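Long-range contacts in Udp-n-acetylglucosamine pyrophosphorylase (Trypanosoma brucei, PDB 4BQH), which probably catalyses the formation of UDP-N-acetylglucosamine and diphosphate from UTP and N-acetylglucosamine 1-phosphate: residues A[12-17]-A[49-54]; A[53-58]-A[214-219]. All coordinates share one frame; numbering follows the deposited sequence.

Interaction 1 (A[12-17]-A[49-54]); sequences IQRLTG and VDFRHF. With 9VU ((3S)-3-[2-(1,3-benzodioxol-5-yl)-2-oxidanylidene-ethyl]-4-bromanyl-5-methyl-3-oxidanyl-1H-indol-2-one), chain C.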
loop_
_atom_site.group_PDB
_atom_site.type_symbol
_atom_site.label_atom_id
_atom_site.label_comp_id
_atom_site.label_asym_id
_atom_site.label_seq_id
_atom_site.Cartn_x
_atom_site.Cartn_y
_atom_site.Cartn_z
ATOM N N ILE A 12 -33.001 0.832 5.224
ATOM C CA ILE A 12 -33.909 1.237 6.283
ATOM C C ILE A 12 -33.644 0.475 7.577
ATOM O O ILE A 12 -33.636 1.076 8.644
ATOM C CB ILE A 12 -35.403 1.174 5.837
ATOM C CG1 ILE A 12 -35.659 2.235 4.752
ATOM C CG2 ILE A 12 -36.327 1.396 7.032
ATOM C CD1 ILE A 12 -37.014 2.151 4.058
ATOM N N GLN A 13 -33.413 -0.835 7.467
ATOM C CA GLN A 13 -33.085 -1.675 8.624
ATOM C C GLN A 13 -31.770 -1.208 9.250
ATOM O O GLN A 13 -31.672 -1.023 10.477
ATOM C CB GLN A 13 -32.996 -3.150 8.201
ATOM C CG GLN A 13 -33.040 -4.152 9.351
ATOM C CD GLN A 13 -33.115 -5.607 8.887
ATOM N N ARG A 14 -30.775 -0.968 8.395
ATOM C CA ARG A 14 -29.471 -0.482 8.887
ATOM C C ARG A 14 -29.546 0.843 9.628
ATOM O O ARG A 14 -28.783 1.044 10.555
ATOM C CB ARG A 14 -28.441 -0.413 7.772
ATOM C CG ARG A 14 -28.045 -1.786 7.246
ATOM C CD ARG A 14 -27.157 -1.673 6.033
ATOM N NE ARG A 14 -25.920 -0.959 6.369
ATOM C CZ ARG A 14 -25.103 -0.414 5.480
ATOM N NH1 ARG A 14 -25.374 -0.492 4.181
ATOM N NH2 ARG A 14 -24.009 0.226 5.895
ATOM N N LEU A 15 -30.472 1.726 9.243
ATOM C CA LEU A 15 -30.590 3.040 9.892
ATOM C C LEU A 15 -31.622 3.126 11.022
ATOM O O LEU A 15 -31.697 4.146 11.717
ATOM C CB LEU A 15 -30.815 4.153 8.848
ATOM C CG LEU A 15 -29.570 4.709 8.113
ATOM C CD1 LEU A 15 -28.654 5.475 9.068
ATOM C CD2 LEU A 15 -28.771 3.629 7.397
ATOM N N THR A 16 -32.412 2.072 11.204
ATOM C CA THR A 16 -33.393 2.050 12.284
ATOM C C THR A 16 -32.706 1.941 13.644
ATOM O O THR A 16 -31.887 1.046 13.844
ATOM C CB THR A 16 -34.399 0.904 12.094
ATOM O OG1 THR A 16 -35.120 1.126 10.879
ATOM C CG2 THR A 16 -35.386 0.854 13.270
ATOM N N GLY A 17 -33.008 2.871 14.546
ATOM C CA GLY A 17 -32.439 2.855 15.905
ATOM C C GLY A 17 -30.992 3.327 15.959
ATOM O O GLY A 17 -30.309 3.140 16.965
ATOM N N VAL A 49 -20.952 -0.690 6.982
ATOM C CA VAL A 49 -20.793 0.336 8.026
ATOM C C VAL A 49 -21.903 0.220 9.063
ATOM O O VAL A 49 -23.100 0.170 8.724
ATOM C CB VAL A 49 -20.786 1.769 7.429
ATOM C CG1 VAL A 49 -20.995 2.832 8.518
ATOM C CG2 VAL A 49 -19.506 2.016 6.622
ATOM N N ASP A 50 -21.498 0.189 10.328
ATOM C CA ASP A 50 -22.423 0.085 11.446
ATOM C C ASP A 50 -22.637 1.499 11.992
ATOM O O ASP A 50 -21.767 2.065 12.645
ATOM C CB ASP A 50 -21.811 -0.861 12.496
ATOM C CG ASP A 50 -22.693 -1.074 13.726
ATOM O OD1 ASP A 50 -23.547 -0.249 14.071
ATOM O OD2 ASP A 50 -22.478 -2.101 14.388
ATOM N N PHE A 51 -23.790 2.083 11.668
ATOM C CA PHE A 51 -24.029 3.495 11.981
ATOM C C PHE A 51 -24.074 3.765 13.476
ATOM O O PHE A 51 -23.524 4.767 13.935
ATOM C CB PHE A 51 -25.278 4.016 11.230
ATOM C CG PHE A 51 -25.055 4.170 9.755
ATOM C CD1 PHE A 51 -24.431 5.315 9.248
ATOM C CD2 PHE A 51 -25.425 3.165 8.862
ATOM C CE1 PHE A 51 -24.191 5.443 7.888
ATOM C CE2 PHE A 51 -25.193 3.292 7.499
ATOM C CZ PHE A 51 -24.586 4.432 7.006
ATOM N N ARG A 52 -24.673 2.862 14.265
ATOM C CA ARG A 52 -24.639 3.038 15.724
ATOM C C ARG A 52 -23.215 3.034 16.270
ATOM O O ARG A 52 -22.852 3.870 17.097
ATOM C CB ARG A 52 -25.402 1.922 16.436
ATOM C CG ARG A 52 -26.901 2.085 16.397
ATOM C CD ARG A 52 -27.583 0.969 17.186
ATOM N NE ARG A 52 -27.309 1.065 18.621
ATOM C CZ ARG A 52 -27.949 1.859 19.478
ATOM N NH1 ARG A 52 -28.919 2.669 19.066
ATOM N NH2 ARG A 52 -27.616 1.848 20.768
ATOM N N HIS A 53 -22.417 2.078 15.800
ATOM C CA HIS A 53 -21.020 1.999 16.187
ATOM C C HIS A 53 -20.314 3.297 15.867
ATOM O O HIS A 53 -19.528 3.800 16.660
ATOM C CB HIS A 53 -20.340 0.815 15.488
ATOM C CG HIS A 53 -18.852 0.808 15.657
ATOM N ND1 HIS A 53 -18.262 0.706 16.872
ATOM C CD2 HIS A 53 -17.830 0.940 14.727
ATOM C CE1 HIS A 53 -16.922 0.757 16.717
ATOM N NE2 HIS A 53 -16.658 0.876 15.404
ATOM N N PHE A 54 -20.587 3.876 14.701
ATOM C CA PHE A 54 -19.909 5.132 14.358
ATOM C C PHE A 54 -20.275 6.358 15.199
ATOM O O PHE A 54 -19.463 7.286 15.320
ATOM C CB PHE A 54 -19.965 5.400 12.858
ATOM C CG PHE A 54 -18.779 4.819 12.124
ATOM C CD1 PHE A 54 -17.547 5.497 12.135
ATOM C CD2 PHE A 54 -18.866 3.573 11.495
ATOM C CE1 PHE A 54 -16.434 4.964 11.487
ATOM C CE2 PHE A 54 -17.748 3.030 10.837
ATOM C CZ PHE A 54 -16.530 3.720 10.855
HETATM O OAN 9VU C . -18.753 -0.072 10.957
HETATM C CAH 9VU C . -18.106 -1.105 10.696
HETATM N NAG 9VU C . -18.633 -2.187 10.116
HETATM C CAC 9VU C . -17.667 -3.140 10.010
HETATM C CAB 9VU C . -17.766 -4.378 9.514
HETATM C CAA 9VU C . -16.688 -5.277 9.493
HETATM C CAF 9VU C . -15.472 -4.843 10.033
HETATM C CAJ 9VU C . -14.340 -5.727 10.040
HETATM C CAE 9VU C . -15.418 -3.528 10.547
HETATM BR BRA 9VU C . -13.732 -2.955 11.210
HETATM C CAD 9VU C . -16.493 -2.691 10.534
HETATM C CAI 9VU C . -16.739 -1.350 11.000
HETATM O OAL 9VU C . -16.638 -1.305 12.426
HETATM C CAM 9VU C . -15.741 -0.268 10.507
HETATM C CAO 9VU C . -15.828 0.011 8.992
HETATM O OAP 9VU C . -16.767 -0.497 8.361
HETATM C CAQ 9VU C . -14.855 0.878 8.412
HETATM C CAV 9VU C . -13.670 1.229 9.063
HETATM C CAU 9VU C . -12.773 2.058 8.500
HETATM O OAY 9VU C . -11.574 2.483 8.996
HETATM C CAX 9VU C . -11.254 3.642 8.178
HETATM O OAW 9VU C . -11.899 3.354 6.932
HETATM C CAT 9VU C . -12.960 2.562 7.281
HETATM C CAS 9VU C . -14.068 2.258 6.585
HETATM C CAR 9VU C . -15.029 1.406 7.126
HETATM O O HOH W 1 -26.180 0.326 10.945
HETATM O O HOH W 2 -25.141 -1.698 9.162
#
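The carbonyl oxygen of Val-49 takes two hydrogen bonds, one from Arg-14 NH2 and one from a water that Arg-14 NE holds. Arg-14 NH2 donates to Val-49 O over 3.0 Å in a nearly straight bond (168°) that lies in the guanidinium plane and uses a lone pair in the carbonyl plane. The water lies 2.8 Å from Val-49 O. The arginine chain, bent at chi3 (61°), turns its flat end toward the loop before helix 51-64, with further bonds from NH1 to the carbonyl of Ile-42 in helix 32-44 and from NH2 to that of Leu-46 just beyond it. The long reach and several N-H groups of arginine suit it to joining these carbonyls. Another water links Arg-14 O to Phe-51 N.

Beside this polar patch the Phe-51 ring is sandwiched: Leu-15 CD1 rests over one face, 4.1 Å from the ring centroid in a CH-pi contact, and Val-49 CG1 lies over the opposite face. At the exposed margin Arg-52 NH1 donates to Gly-17 O over 2.6 Å, nearly in line with the C=O bond but bent at the hydrogen (147°), the oxygen lying in the guanidinium plane. Gly-17 has positive phi, which glycine tolerates readily.

Asp-50 is the N-cap of helix 51-64, its OD1 accepting from His-53 N at 3.1 Å, and its own N-H donates to OAN of the inhibitor over 2.8 Å. Phe-54 presents its ring edge to that oxygen. Helix 7-15 and the residues after it thus pack against an N-capped helix start that contributes to the allosteric inhibitor's pocket.

Interaction 2 (A[53-58]-A[214-219]); sequences HFNDVL and PCYDEN. With 9VU ((3S)-3-[2-(1,3-benzodioxol-5-yl)-2-oxidanylidene-ethyl]-4-bromanyl-5-methyl-3-oxidanyl-1H-indol-2-one), chain C.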
loop_
_atom_site.group_PDB
_atom_site.type_symbol
_atom_site.label_atom_id
_atom_site.label_comp_id
_atom_site.label_asym_id
_atom_site.label_seq_id
_atom_site.Cartn_x
_atom_site.Cartn_y
_atom_site.Cartn_z
ATOM N N HIS A 53 -22.417 2.078 15.800
ATOM C CA HIS A 53 -21.020 1.999 16.187
ATOM C C HIS A 53 -20.314 3.297 15.867
ATOM O O HIS A 53 -19.528 3.800 16.660
ATOM C CB HIS A 53 -20.340 0.815 15.488
ATOM C CG HIS A 53 -18.852 0.808 15.657
ATOM N ND1 HIS A 53 -18.262 0.706 16.872
ATOM C CD2 HIS A 53 -17.830 0.940 14.727
ATOM C CE1 HIS A 53 -16.922 0.757 16.717
ATOM N NE2 HIS A 53 -16.658 0.876 15.404
ATOM N N PHE A 54 -20.587 3.876 14.701
ATOM C CA PHE A 54 -19.909 5.132 14.358
ATOM C C PHE A 54 -20.275 6.358 15.199
ATOM O O PHE A 54 -19.463 7.286 15.320
ATOM C CB PHE A 54 -19.965 5.400 12.858
ATOM C CG PHE A 54 -18.779 4.819 12.124
ATOM C CD1 PHE A 54 -17.547 5.497 12.135
ATOM C CD2 PHE A 54 -18.866 3.573 11.495
ATOM C CE1 PHE A 54 -16.434 4.964 11.487
ATOM C CE2 PHE A 54 -17.748 3.030 10.837
ATOM C CZ PHE A 54 -16.530 3.720 10.855
ATOM N N ASN A 55 -21.475 6.368 15.790
ATOM C CA ASN A 55 -21.756 7.385 16.817
ATOM C C ASN A 55 -20.776 7.287 17.988
ATOM O O ASN A 55 -20.281 8.303 18.483
ATOM C CB ASN A 55 -23.193 7.273 17.331
ATOM C CG ASN A 55 -24.226 7.449 16.231
ATOM O OD1 ASN A 55 -24.041 8.224 15.274
ATOM N ND2 ASN A 55 -25.339 6.730 16.373
ATOM N N ASP A 56 -20.473 6.061 18.420
ATOM C CA ASP A 56 -19.485 5.859 19.494
ATOM C C ASP A 56 -18.094 6.259 19.035
ATOM O O ASP A 56 -17.318 6.804 19.810
ATOM C CB ASP A 56 -19.432 4.383 19.902
ATOM C CG ASP A 56 -20.668 3.936 20.643
ATOM O OD1 ASP A 56 -21.367 4.795 21.218
ATOM O OD2 ASP A 56 -20.947 2.716 20.656
ATOM N N VAL A 57 -17.790 5.962 17.772
ATOM C CA VAL A 57 -16.495 6.323 17.206
ATOM C C VAL A 57 -16.354 7.845 17.247
ATOM O O VAL A 57 -15.327 8.381 17.694
ATOM C CB VAL A 57 -16.360 5.802 15.756
ATOM C CG1 VAL A 57 -15.086 6.348 15.114
ATOM C CG2 VAL A 57 -16.348 4.273 15.743
ATOM N N LEU A 58 -17.393 8.552 16.808
ATOM C CA LEU A 58 -17.312 10.017 16.778
ATOM C C LEU A 58 -17.094 10.553 18.182
ATOM O O LEU A 58 -16.224 11.396 18.416
ATOM C CB LEU A 58 -18.589 10.637 16.212
ATOM C CG LEU A 58 -18.633 12.180 16.229
ATOM C CD1 LEU A 58 -17.600 12.739 15.253
ATOM C CD2 LEU A 58 -20.042 12.639 15.856
ATOM N N PRO A 214 -18.833 8.197 7.136
ATOM C CA PRO A 214 -19.640 9.466 7.156
ATOM C C PRO A 214 -18.908 10.639 7.816
ATOM O O PRO A 214 -17.993 10.415 8.646
ATOM C CB PRO A 214 -20.845 9.105 8.023
ATOM C CG PRO A 214 -20.915 7.601 8.001
ATOM C CD PRO A 214 -19.483 7.126 7.910
ATOM N N CYS A 215 -19.287 11.866 7.450
ATOM C CA CYS A 215 -18.831 13.066 8.146
ATOM C C CYS A 215 -19.946 13.622 9.029
ATOM O O CYS A 215 -21.128 13.512 8.684
ATOM C CB CYS A 215 -18.441 14.161 7.176
ATOM S SG CYS A 215 -17.797 13.551 5.615
ATOM N N TYR A 216 -19.551 14.235 10.142
ATOM C CA TYR A 216 -20.484 14.576 11.222
ATOM C C TYR A 216 -20.470 16.041 11.638
ATOM O O TYR A 216 -19.422 16.668 11.654
ATOM C CB TYR A 216 -20.129 13.719 12.449
ATOM C CG TYR A 216 -20.363 12.246 12.227
ATOM C CD1 TYR A 216 -19.389 11.439 11.622
ATOM C CD2 TYR A 216 -21.572 11.656 12.614
ATOM C CE1 TYR A 216 -19.625 10.088 11.415
ATOM C CE2 TYR A 216 -21.816 10.320 12.417
ATOM C CZ TYR A 216 -20.844 9.546 11.811
ATOM O OH TYR A 216 -21.092 8.240 11.605
ATOM N N ASP A 217 -21.638 16.561 12.000
ATOM C CA ASP A 217 -21.713 17.826 12.728
ATOM C C ASP A 217 -21.166 17.609 14.140
ATOM O O ASP A 217 -21.587 16.692 14.822
ATOM C CB ASP A 217 -23.160 18.315 12.802
ATOM C CG ASP A 217 -23.278 19.642 13.529
ATOM O OD1 ASP A 217 -22.784 20.657 13.002
ATOM O OD2 ASP A 217 -23.865 19.667 14.627
ATOM N N GLU A 218 -20.244 18.467 14.564
ATOM C CA GLU A 218 -19.536 18.303 15.840
ATOM C C GLU A 218 -20.472 18.493 17.030
ATOM O O GLU A 218 -20.432 17.715 17.983
ATOM C CB GLU A 218 -18.353 19.276 15.922
ATOM C CG GLU A 218 -17.470 19.098 17.163
ATOM C CD GLU A 218 -16.194 19.939 17.142
ATOM O OE1 GLU A 218 -15.899 20.618 16.136
ATOM O OE2 GLU A 218 -15.472 19.928 18.163
ATOM N N ASN A 219 -21.315 19.515 16.964
ATOM C CA ASN A 219 -22.216 19.835 18.079
ATOM C C ASN A 219 -23.355 18.857 18.304
ATOM O O ASN A 219 -23.670 18.559 19.444
ATOM C CB ASN A 219 -22.717 21.272 17.965
ATOM C CG ASN A 219 -21.581 22.272 18.039
ATOM O OD1 ASN A 219 -20.495 21.967 18.561
ATOM N ND2 ASN A 219 -21.807 23.460 17.498
HETATM O OAN 9VU C . -18.753 -0.072 10.957
HETATM C CAH 9VU C . -18.106 -1.105 10.696
HETATM N NAG 9VU C . -18.633 -2.187 10.116
HETATM C CAC 9VU C . -17.667 -3.140 10.010
HETATM C CAB 9VU C . -17.766 -4.378 9.514
HETATM C CAA 9VU C . -16.688 -5.277 9.493
HETATM C CAF 9VU C . -15.472 -4.843 10.033
HETATM C CAJ 9VU C . -14.340 -5.727 10.040
HETATM C CAE 9VU C . -15.418 -3.528 10.547
HETATM BR BRA 9VU C . -13.732 -2.955 11.210
HETATM C CAD 9VU C . -16.493 -2.691 10.534
HETATM C CAI 9VU C . -16.739 -1.350 11.000
HETATM O OAL 9VU C . -16.638 -1.305 12.426
HETATM C CAM 9VU C . -15.741 -0.268 10.507
HETATM C CAO 9VU C . -15.828 0.011 8.992
HETATM O OAP 9VU C . -16.767 -0.497 8.361
HETATM C CAQ 9VU C . -14.855 0.878 8.412
HETATM C CAV 9VU C . -13.670 1.229 9.063
HETATM C CAU 9VU C . -12.773 2.058 8.500
HETATM O OAY 9VU C . -11.574 2.483 8.996
HETATM C CAX 9VU C . -11.254 3.642 8.178
HETATM O OAW 9VU C . -11.899 3.354 6.932
HETATM C CAT 9VU C . -12.960 2.562 7.281
HETATM C CAS 9VU C . -14.068 2.258 6.585
HETATM C CAR 9VU C . -15.029 1.406 7.126
HETATM O O HOH W 3 -23.403 7.234 12.608
#
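Tyr-216 lies against one side of helix 51-64, and Leu-58 and Phe-54 meet it at different points along its length. Leu-58 runs alongside the tyrosine in the opposite direction, with CD2 3.6 Å from Tyr-216 CB and CD1 close by. Its CG stands anti to the backbone N (chi1 176°), which carries the forked end to the root of the tyrosine, where both methyls lie against CB and CG of the tyrosine, a good match for a branched aliphatic end. At the far end, Tyr-216 OH comes to 3.3 Å from Phe-54 CB, and the two side chains cross at about a right angle.

The phenol still has a polar partner in this buried place. Tyr-216 OH donates to a water in the plane of its ring, 2.7 Å away, and that water donates in turn to Asn-55 OD1 over 2.9 Å. The Asn-55 amide stands nearly upright to the tyrosine ring, the planes 81° apart. Asn-55 is itself pinned by the carbonyl of Ala-18 at ND2 and by the Gln-20 side chain at OD1, so the second shell fixes the acceptor that holds the water.

Farther out, backbone bonding between Tyr-216 and Ile-397 ties the loop to strand 394-400, and the adjacent Cys-215 forms a disulfide with Cys-232. On the helix, Val-57 CG2 lies over one face of the His-53 ring, offset toward its rim, and His-53 CD2 lies 3.4 Å from the inhibitor's OAL. A buried tyrosine, its hydroxyl bonded to a water, thereby packs a disulfide-tethered loop against the helix that lines the inhibitor pocket, in a protein of the GT-A-related UDPGP family.

Both interactions use helix 51-64 and share His-53 and Phe-54, with their centres about 12 Å apart. Interaction 1 joins the loop and first turn to helix 7-15 and the residues just after it. It is partly exposed, and direct hydrogen bonds from two arginines to main-chain carbonyls reach across it. Interaction 2 holds the next turn to the loop after strand 213-214. It is more deeply buried and apolar in character, with its polar link passing through a single water. The two adjoin where Phe-51 CE1 packs on Pro-214 CG at 3.9 Å, and both border the inhibitor, so residues 49-58 meet two different elements beside one pocket.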